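Local atomic coordinates of phosphatidylserine synthase (PDB entry 3HSI), a protein that belongs to the phospholipase D superfamily, with two PLD-type regions in one chain and two mixed beta-sheets accompanied by helices. Residues A65-E68 with I69-I73; K39-I42 with I43-I46. All coordinates share one frame; numbering follows the deposited sequence.

Interaction 1 (A65-E68 with I69-I73)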
ATOM      1  N   ALA C  65      18.416 -25.511  13.456  1.00 22.68           N
ATOM      2  CA  ALA C  65      18.868 -25.547  12.057  1.00 23.08           C
ATOM      3  C   ALA C  65      19.685 -24.277  11.704  1.00 23.14           C
ATOM      4  O   ALA C  65      20.780 -24.364  11.122  1.00 23.09           O
ATOM      5  CB  ALA C  65      17.677 -25.738  11.101  1.00 22.19           C
ATOM      6  N   GLY C  66      19.167 -23.107  12.086  1.00 23.18           N
ATOM      7  CA  GLY C  66      19.902 -21.845  11.889  1.00 22.98           C
ATOM      8  C   GLY C  66      21.314 -21.917  12.443  1.00 23.31           C
ATOM      9  O   GLY C  66      22.264 -21.451  11.806  1.00 23.53           O
ATOM     10  N   GLN C  67      21.439 -22.517  13.629  1.00 22.99           N
ATOM     11  CA  GLN C  67      22.676 -22.604  14.348  1.00 22.96           C
ATOM     12  C   GLN C  67      23.641 -23.571  13.672  1.00 22.60           C
ATOM     13  O   GLN C  67      24.836 -23.289  13.579  1.00 21.93           O
ATOM     14  CB  GLN C  67      22.421 -23.053  15.796  1.00 22.92           C
ATOM     15  CG  GLN C  67      23.692 -23.165  16.666  1.00 25.20           C
ATOM     16  CD  GLN C  67      24.297 -21.800  17.013  1.00 30.24           C
ATOM     17  OE1 GLN C  67      23.674 -20.987  17.703  1.00 31.87           O
ATOM     18  NE2 GLN C  67      25.510 -21.529  16.503  1.00 30.34           N
ATOM     19  N   GLU C  68      23.125 -24.709  13.223  1.00 22.94           N
ATOM     20  CA  GLU C  68      23.937 -25.692  12.519  1.00 23.54           C
ATOM     21  C   GLU C  68      24.483 -25.070  11.230  1.00 23.50           C
ATOM     22  O   GLU C  68      25.674 -25.204  10.928  1.00 23.79           O
ATOM     23  CB  GLU C  68      23.113 -26.921  12.196  1.00 24.24           C
ATOM     24  CG  GLU C  68      23.961 -28.108  11.760  1.00 27.54           C
ATOM     25  CD  GLU C  68      23.144 -29.357  11.476  1.00 32.36           C
ATOM     26  OE1 GLU C  68      21.941 -29.415  11.845  1.00 32.33           O
ATOM     27  OE2 GLU C  68      23.721 -30.294  10.871  1.00 36.04           O
ATOM     28  N   ILE C  69      23.651 -24.334  10.507  1.00 22.81           N
ATOM     29  CA  ILE C  69      24.133 -23.740   9.258  1.00 24.12           C
ATOM     30  C   ILE C  69      25.161 -22.657   9.534  1.00 24.33           C
ATOM     31  O   ILE C  69      26.224 -22.638   8.894  1.00 25.41           O
ATOM     32  CB  ILE C  69      23.003 -23.227   8.324  1.00 23.73           C
ATOM     33  CG1 ILE C  69      22.011 -24.350   7.978  1.00 23.69           C
ATOM     34  CG2 ILE C  69      23.589 -22.631   7.042  1.00 24.05           C
ATOM     35  CD1 ILE C  69      22.657 -25.707   7.627  1.00 22.89           C
ATOM     36  N   LEU C  70      24.876 -21.783  10.502  1.00 24.37           N
ATOM     37  CA  LEU C  70      25.804 -20.688  10.819  1.00 23.76           C
ATOM     38  C   LEU C  70      27.132 -21.216  11.351  1.00 23.33           C
ATOM     39  O   LEU C  70      28.189 -20.661  11.042  1.00 22.41           O
ATOM     40  CB  LEU C  70      25.171 -19.705  11.786  1.00 24.21           C
ATOM     41  CG  LEU C  70      25.927 -18.403  12.046  1.00 25.80           C
ATOM     42  CD1 LEU C  70      26.295 -17.735  10.715  1.00 28.55           C
ATOM     43  CD2 LEU C  70      25.108 -17.457  12.926  1.00 25.26           C
ATOM     44  N   ASP C  71      27.075 -22.297  12.129  1.00 23.64           N
ATOM     45  CA  ASP C  71      28.281 -23.024  12.559  1.00 23.97           C
ATOM     46  C   ASP C  71      29.155 -23.505  11.409  1.00 23.87           C
ATOM     47  O   ASP C  71      30.383 -23.427  11.504  1.00 23.39           O
ATOM     48  CB  ASP C  71      27.918 -24.227  13.410  1.00 24.47           C
ATOM     49  CG  ASP C  71      27.514 -23.842  14.797  1.00 27.25           C
ATOM     50  OD1 ASP C  71      27.876 -22.723  15.232  1.00 30.76           O
ATOM     51  OD2 ASP C  71      26.820 -24.641  15.452  1.00 31.17           O
ATOM     52  N   GLU C  72      28.523 -24.031  10.353  1.00 23.56           N
ATOM     53  CA  GLU C  72      29.242 -24.422   9.139  1.00 23.85           C
ATOM     54  C   GLU C  72      29.960 -23.240   8.491  1.00 23.23           C
ATOM     55  O   GLU C  72      31.113 -23.384   8.065  1.00 22.29           O
ATOM     56  CB  GLU C  72      28.343 -25.124   8.115  1.00 23.94           C
ATOM     57  CG  GLU C  72      27.775 -26.476   8.564  1.00 26.78           C
ATOM     58  CD  GLU C  72      28.812 -27.557   8.742  1.00 29.74           C
ATOM     59  OE1 GLU C  72      29.942 -27.465   8.204  1.00 31.14           O
ATOM     60  OE2 GLU C  72      28.490 -28.523   9.462  1.00 34.23           O
ATOM     61  N   ILE C  73      29.289 -22.083   8.446  1.00 23.41           N
ATOM     62  CA  ILE C  73      29.857 -20.855   7.877  1.00 23.68           C
ATOM     63  C   ILE C  73      31.114 -20.439   8.627  1.00 24.23           C
ATOM     64  O   ILE C  73      32.143 -20.180   8.018  1.00 23.73           O
ATOM     65  CB  ILE C  73      28.864 -19.652   7.956  1.00 24.35           C
ATOM     66  CG1 ILE C  73      27.598 -19.935   7.151  1.00 24.11           C
ATOM     67  CG2 ILE C  73      29.552 -18.323   7.482  1.00 24.22           C
ATOM     68  CD1 ILE C  73      27.758 -19.799   5.670  1.00 23.84           C
TER

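Interaction 2 (K39-I42 with I43-I46)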
ATOM      1  N   LYS C  39      18.872 -29.247   2.990  1.00 21.93           N
ATOM      2  CA  LYS C  39      19.782 -29.121   4.107  1.00 21.87           C
ATOM      3  C   LYS C  39      21.145 -29.764   3.807  1.00 22.07           C
ATOM      4  O   LYS C  39      22.188 -29.182   4.051  1.00 22.16           O
ATOM      5  CB  LYS C  39      19.198 -29.761   5.356  1.00 21.73           C
ATOM      6  CG  LYS C  39      20.128 -29.569   6.555  1.00 21.87           C
ATOM      7  CD  LYS C  39      19.598 -30.166   7.826  1.00 24.59           C
ATOM      8  CE  LYS C  39      20.622 -30.043   8.906  1.00 24.63           C
ATOM      9  NZ  LYS C  39      20.190 -30.794  10.123  1.00 25.80           N
ATOM     10  N   THR C  40      21.139 -30.973   3.279  1.00 22.60           N
ATOM     11  CA  THR C  40      22.407 -31.633   2.981  1.00 23.27           C
ATOM     12  C   THR C  40      23.242 -30.860   1.949  1.00 23.37           C
ATOM     13  O   THR C  40      24.444 -30.691   2.130  1.00 23.75           O
ATOM     14  CB  THR C  40      22.120 -33.039   2.521  1.00 23.48           C
ATOM     15  OG1 THR C  40      21.241 -33.623   3.491  1.00 25.54           O
ATOM     16  CG2 THR C  40      23.423 -33.871   2.438  1.00 22.17           C
ATOM     17  N   GLN C  41      22.595 -30.389   0.883  1.00 23.13           N
ATOM     18  CA  GLN C  41      23.269 -29.581  -0.129  1.00 24.03           C
ATOM     19  C   GLN C  41      23.862 -28.277   0.418  1.00 22.87           C
ATOM     20  O   GLN C  41      25.030 -28.001   0.184  1.00 22.99           O
ATOM     21  CB  GLN C  41      22.372 -29.310  -1.355  1.00 23.63           C
ATOM     22  CG  GLN C  41      22.365 -30.436  -2.377  1.00 27.56           C
ATOM     23  CD  GLN C  41      23.744 -31.019  -2.649  1.00 30.83           C
ATOM     24  OE1 GLN C  41      24.674 -30.310  -3.003  1.00 32.81           O
ATOM     25  NE2 GLN C  41      23.880 -32.316  -2.453  1.00 33.11           N
ATOM     26  N   ILE C  42      23.083 -27.513   1.174  1.00 23.20           N
ATOM     27  CA  ILE C  42      23.600 -26.308   1.848  1.00 23.27           C
ATOM     28  C   ILE C  42      24.909 -26.635   2.577  1.00 23.77           C
ATOM     29  O   ILE C  42      25.927 -26.027   2.316  1.00 23.56           O
ATOM     30  CB  ILE C  42      22.585 -25.685   2.839  1.00 23.61           C
ATOM     31  CG1 ILE C  42      21.375 -25.145   2.091  1.00 21.54           C
ATOM     32  CG2 ILE C  42      23.236 -24.540   3.659  1.00 21.91           C
ATOM     33  CD1 ILE C  42      20.191 -24.951   3.010  1.00 21.48           C
ATOM     34  N   ILE C  43      24.875 -27.620   3.455  1.00 24.08           N
ATOM     35  CA  ILE C  43      26.051 -28.008   4.210  1.00 24.74           C
ATOM     36  C   ILE C  43      27.269 -28.379   3.342  1.00 25.04           C
ATOM     37  O   ILE C  43      28.368 -27.872   3.560  1.00 24.55           O
ATOM     38  CB  ILE C  43      25.729 -29.123   5.202  1.00 25.11           C
ATOM     39  CG1 ILE C  43      24.732 -28.588   6.237  1.00 25.29           C
ATOM     40  CG2 ILE C  43      27.032 -29.636   5.871  1.00 23.91           C
ATOM     41  CD1 ILE C  43      24.254 -29.631   7.269  1.00 26.21           C
ATOM     42  N   GLU C  44      27.050 -29.213   2.334  1.00 25.05           N
ATOM     43  CA  GLU C  44      28.111 -29.666   1.436  1.00 25.30           C
ATOM     44  C   GLU C  44      28.727 -28.493   0.632  1.00 24.67           C
ATOM     45  O   GLU C  44      29.968 -28.413   0.404  1.00 22.94           O
ATOM     46  CB  GLU C  44      27.492 -30.676   0.475  1.00 26.49           C
ATOM     47  CG  GLU C  44      28.473 -31.523  -0.248  1.00 31.98           C
ATOM     48  CD  GLU C  44      27.806 -32.642  -1.039  1.00 37.82           C
ATOM     49  OE1 GLU C  44      26.579 -32.848  -0.888  1.00 41.48           O
ATOM     50  OE2 GLU C  44      28.517 -33.324  -1.814  1.00 39.82           O
ATOM     51  N   LEU C  45      27.855 -27.590   0.208  1.00 22.74           N
ATOM     52  CA  LEU C  45      28.271 -26.423  -0.555  1.00 23.04           C
ATOM     53  C   LEU C  45      29.069 -25.424   0.303  1.00 23.31           C
ATOM     54  O   LEU C  45      30.075 -24.854  -0.181  1.00 23.59           O
ATOM     55  CB  LEU C  45      27.058 -25.736  -1.215  1.00 22.89           C
ATOM     56  CG  LEU C  45      26.541 -26.512  -2.433  1.00 23.55           C
ATOM     57  CD1 LEU C  45      25.315 -25.816  -2.984  1.00 22.66           C
ATOM     58  CD2 LEU C  45      27.653 -26.713  -3.515  1.00 18.66           C
ATOM     59  N   ILE C  46      28.658 -25.245   1.564  1.00 22.37           N
ATOM     60  CA  ILE C  46      29.374 -24.360   2.486  1.00 22.62           C
ATOM     61  C   ILE C  46      30.773 -24.923   2.754  1.00 23.21           C
ATOM     62  O   ILE C  46      31.763 -24.182   2.656  1.00 23.05           O
ATOM     63  CB  ILE C  46      28.609 -24.134   3.813  1.00 22.32           C
ATOM     64  CG1 ILE C  46      27.368 -23.245   3.589  1.00 23.12           C
ATOM     65  CG2 ILE C  46      29.514 -23.488   4.881  1.00 21.83           C
ATOM     66  CD1 ILE C  46      26.379 -23.280   4.757  1.00 20.31           C
TER

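Interaction 1 (A65-E68 with I69-I73)
The carboxylate of Asp71 presents one face to Gln67: the Gln67 backbone O sits almost straight above the Asp71 CG, 3.0 Å from it, and the side-chain NE2 of Gln67 approaches from the same face. Amide and carboxylate planes differ by 36°, so the two groups neither stack nor lie coplanar. Gln67 NE2 comes to 2.9 Å from Asp71 OD1 with an N-H...O angle of 142°, a bent bond that stays somewhat doubtful because the position of OD1, crowded by another atom of the model, is less sure. The glutamine chain bends at chi2 (71°), which turns the amide along the helix toward Asp71. Trp110 takes the amide oxygen and Gln114 gives NE2 a second acceptor, so helix 107-118 fixes which way the amide faces.

Beneath these side chains runs ordinary alpha-helical bonding within helix 64-79, the crossover helix of a beta-alpha-beta unit with strands 52-56 and 84-90; Asp71 N to Gln67 O measures 2.8 Å and Ile69 N to Ala65 O 2.9 Å. Ile69 CG1 lies 3.4 Å from Ala65 O, close against the turn, and Glu72 CG rests at the same distance from Glu68 O.

The carboxylates of Glu68 and Glu72 are 5.3 Å apart between their OE2 atoms, a like-charged spacing along one helix side. Each has a cation outside the turn, Lys39 for Glu68 and Arg47 for Glu72, and these salt bridges probably offset much of the mutual repulsion.

Interaction 2 (K39-I42 with I43-I46)
Leu45 N donates to Gln41 O at 2.9 Å, the shortest of the backbone bonds that join residues four apart in this alpha-helical stretch of helix 35-48. The N-H...O angle is 161°. The same carbonyl oxygen is covered by the leucine side chain, whose CG lies 3.4 Å from Gln41 O.

On the outer side, Gln41 and Glu44 run side by side and point the same way. Gln41 NE2 is 3.2 Å from Glu44 OE1, but an N-H...O angle of only 124° makes this a weak hydrogen bond, and the planes of amide and carboxylate are 49° apart. The firmer tie of the amide is at its oxygen, which accepts from Lys177.

Toward the protein interior the contact is aliphatic. Ile42 and Ile46 lie side by side, pointing the same way, Ile46 leaning on Val76 of helix 64-79 and on Phe148 of strand 146-148. One turn back, Lys39 stretches fully extended past Ile43, its ammonium nitrogen taken up mainly by Gln166, with Glu68 as a further partner, so methylenes and a methyl share the flank while the charge is met beyond it. In that pair Lys39 CE is 4.0 Å from Ile43 CD1; the tighter apolar touch is Ile42 CG2 on Ile46 CD1, at 3.6 Å.

Overall arrangement
Followed from the N terminus, interaction 2 comes first, within helix 35-48; the chain then forms strand 52-56 and enters helix 64-79, where interaction 1 lies, before strand 84-90. Both are local contacts inside a single helix and neither closes a long loop, so they stand in series without nesting or crossing. Their centres are 10 Å apart, and the two helices meet directly. Lys39 NZ and Glu68 OE1 are 2.8 Å apart in a salt bridge, and Ile46 CD1 packs 3.7 Å from Ile69 CG2. Helix 35-48 is thereby tied to the crossover helix of the beta-alpha-beta unit by two salt bridges, this one and Arg47 with Glu72, and by packing of Ile43 and Ile46.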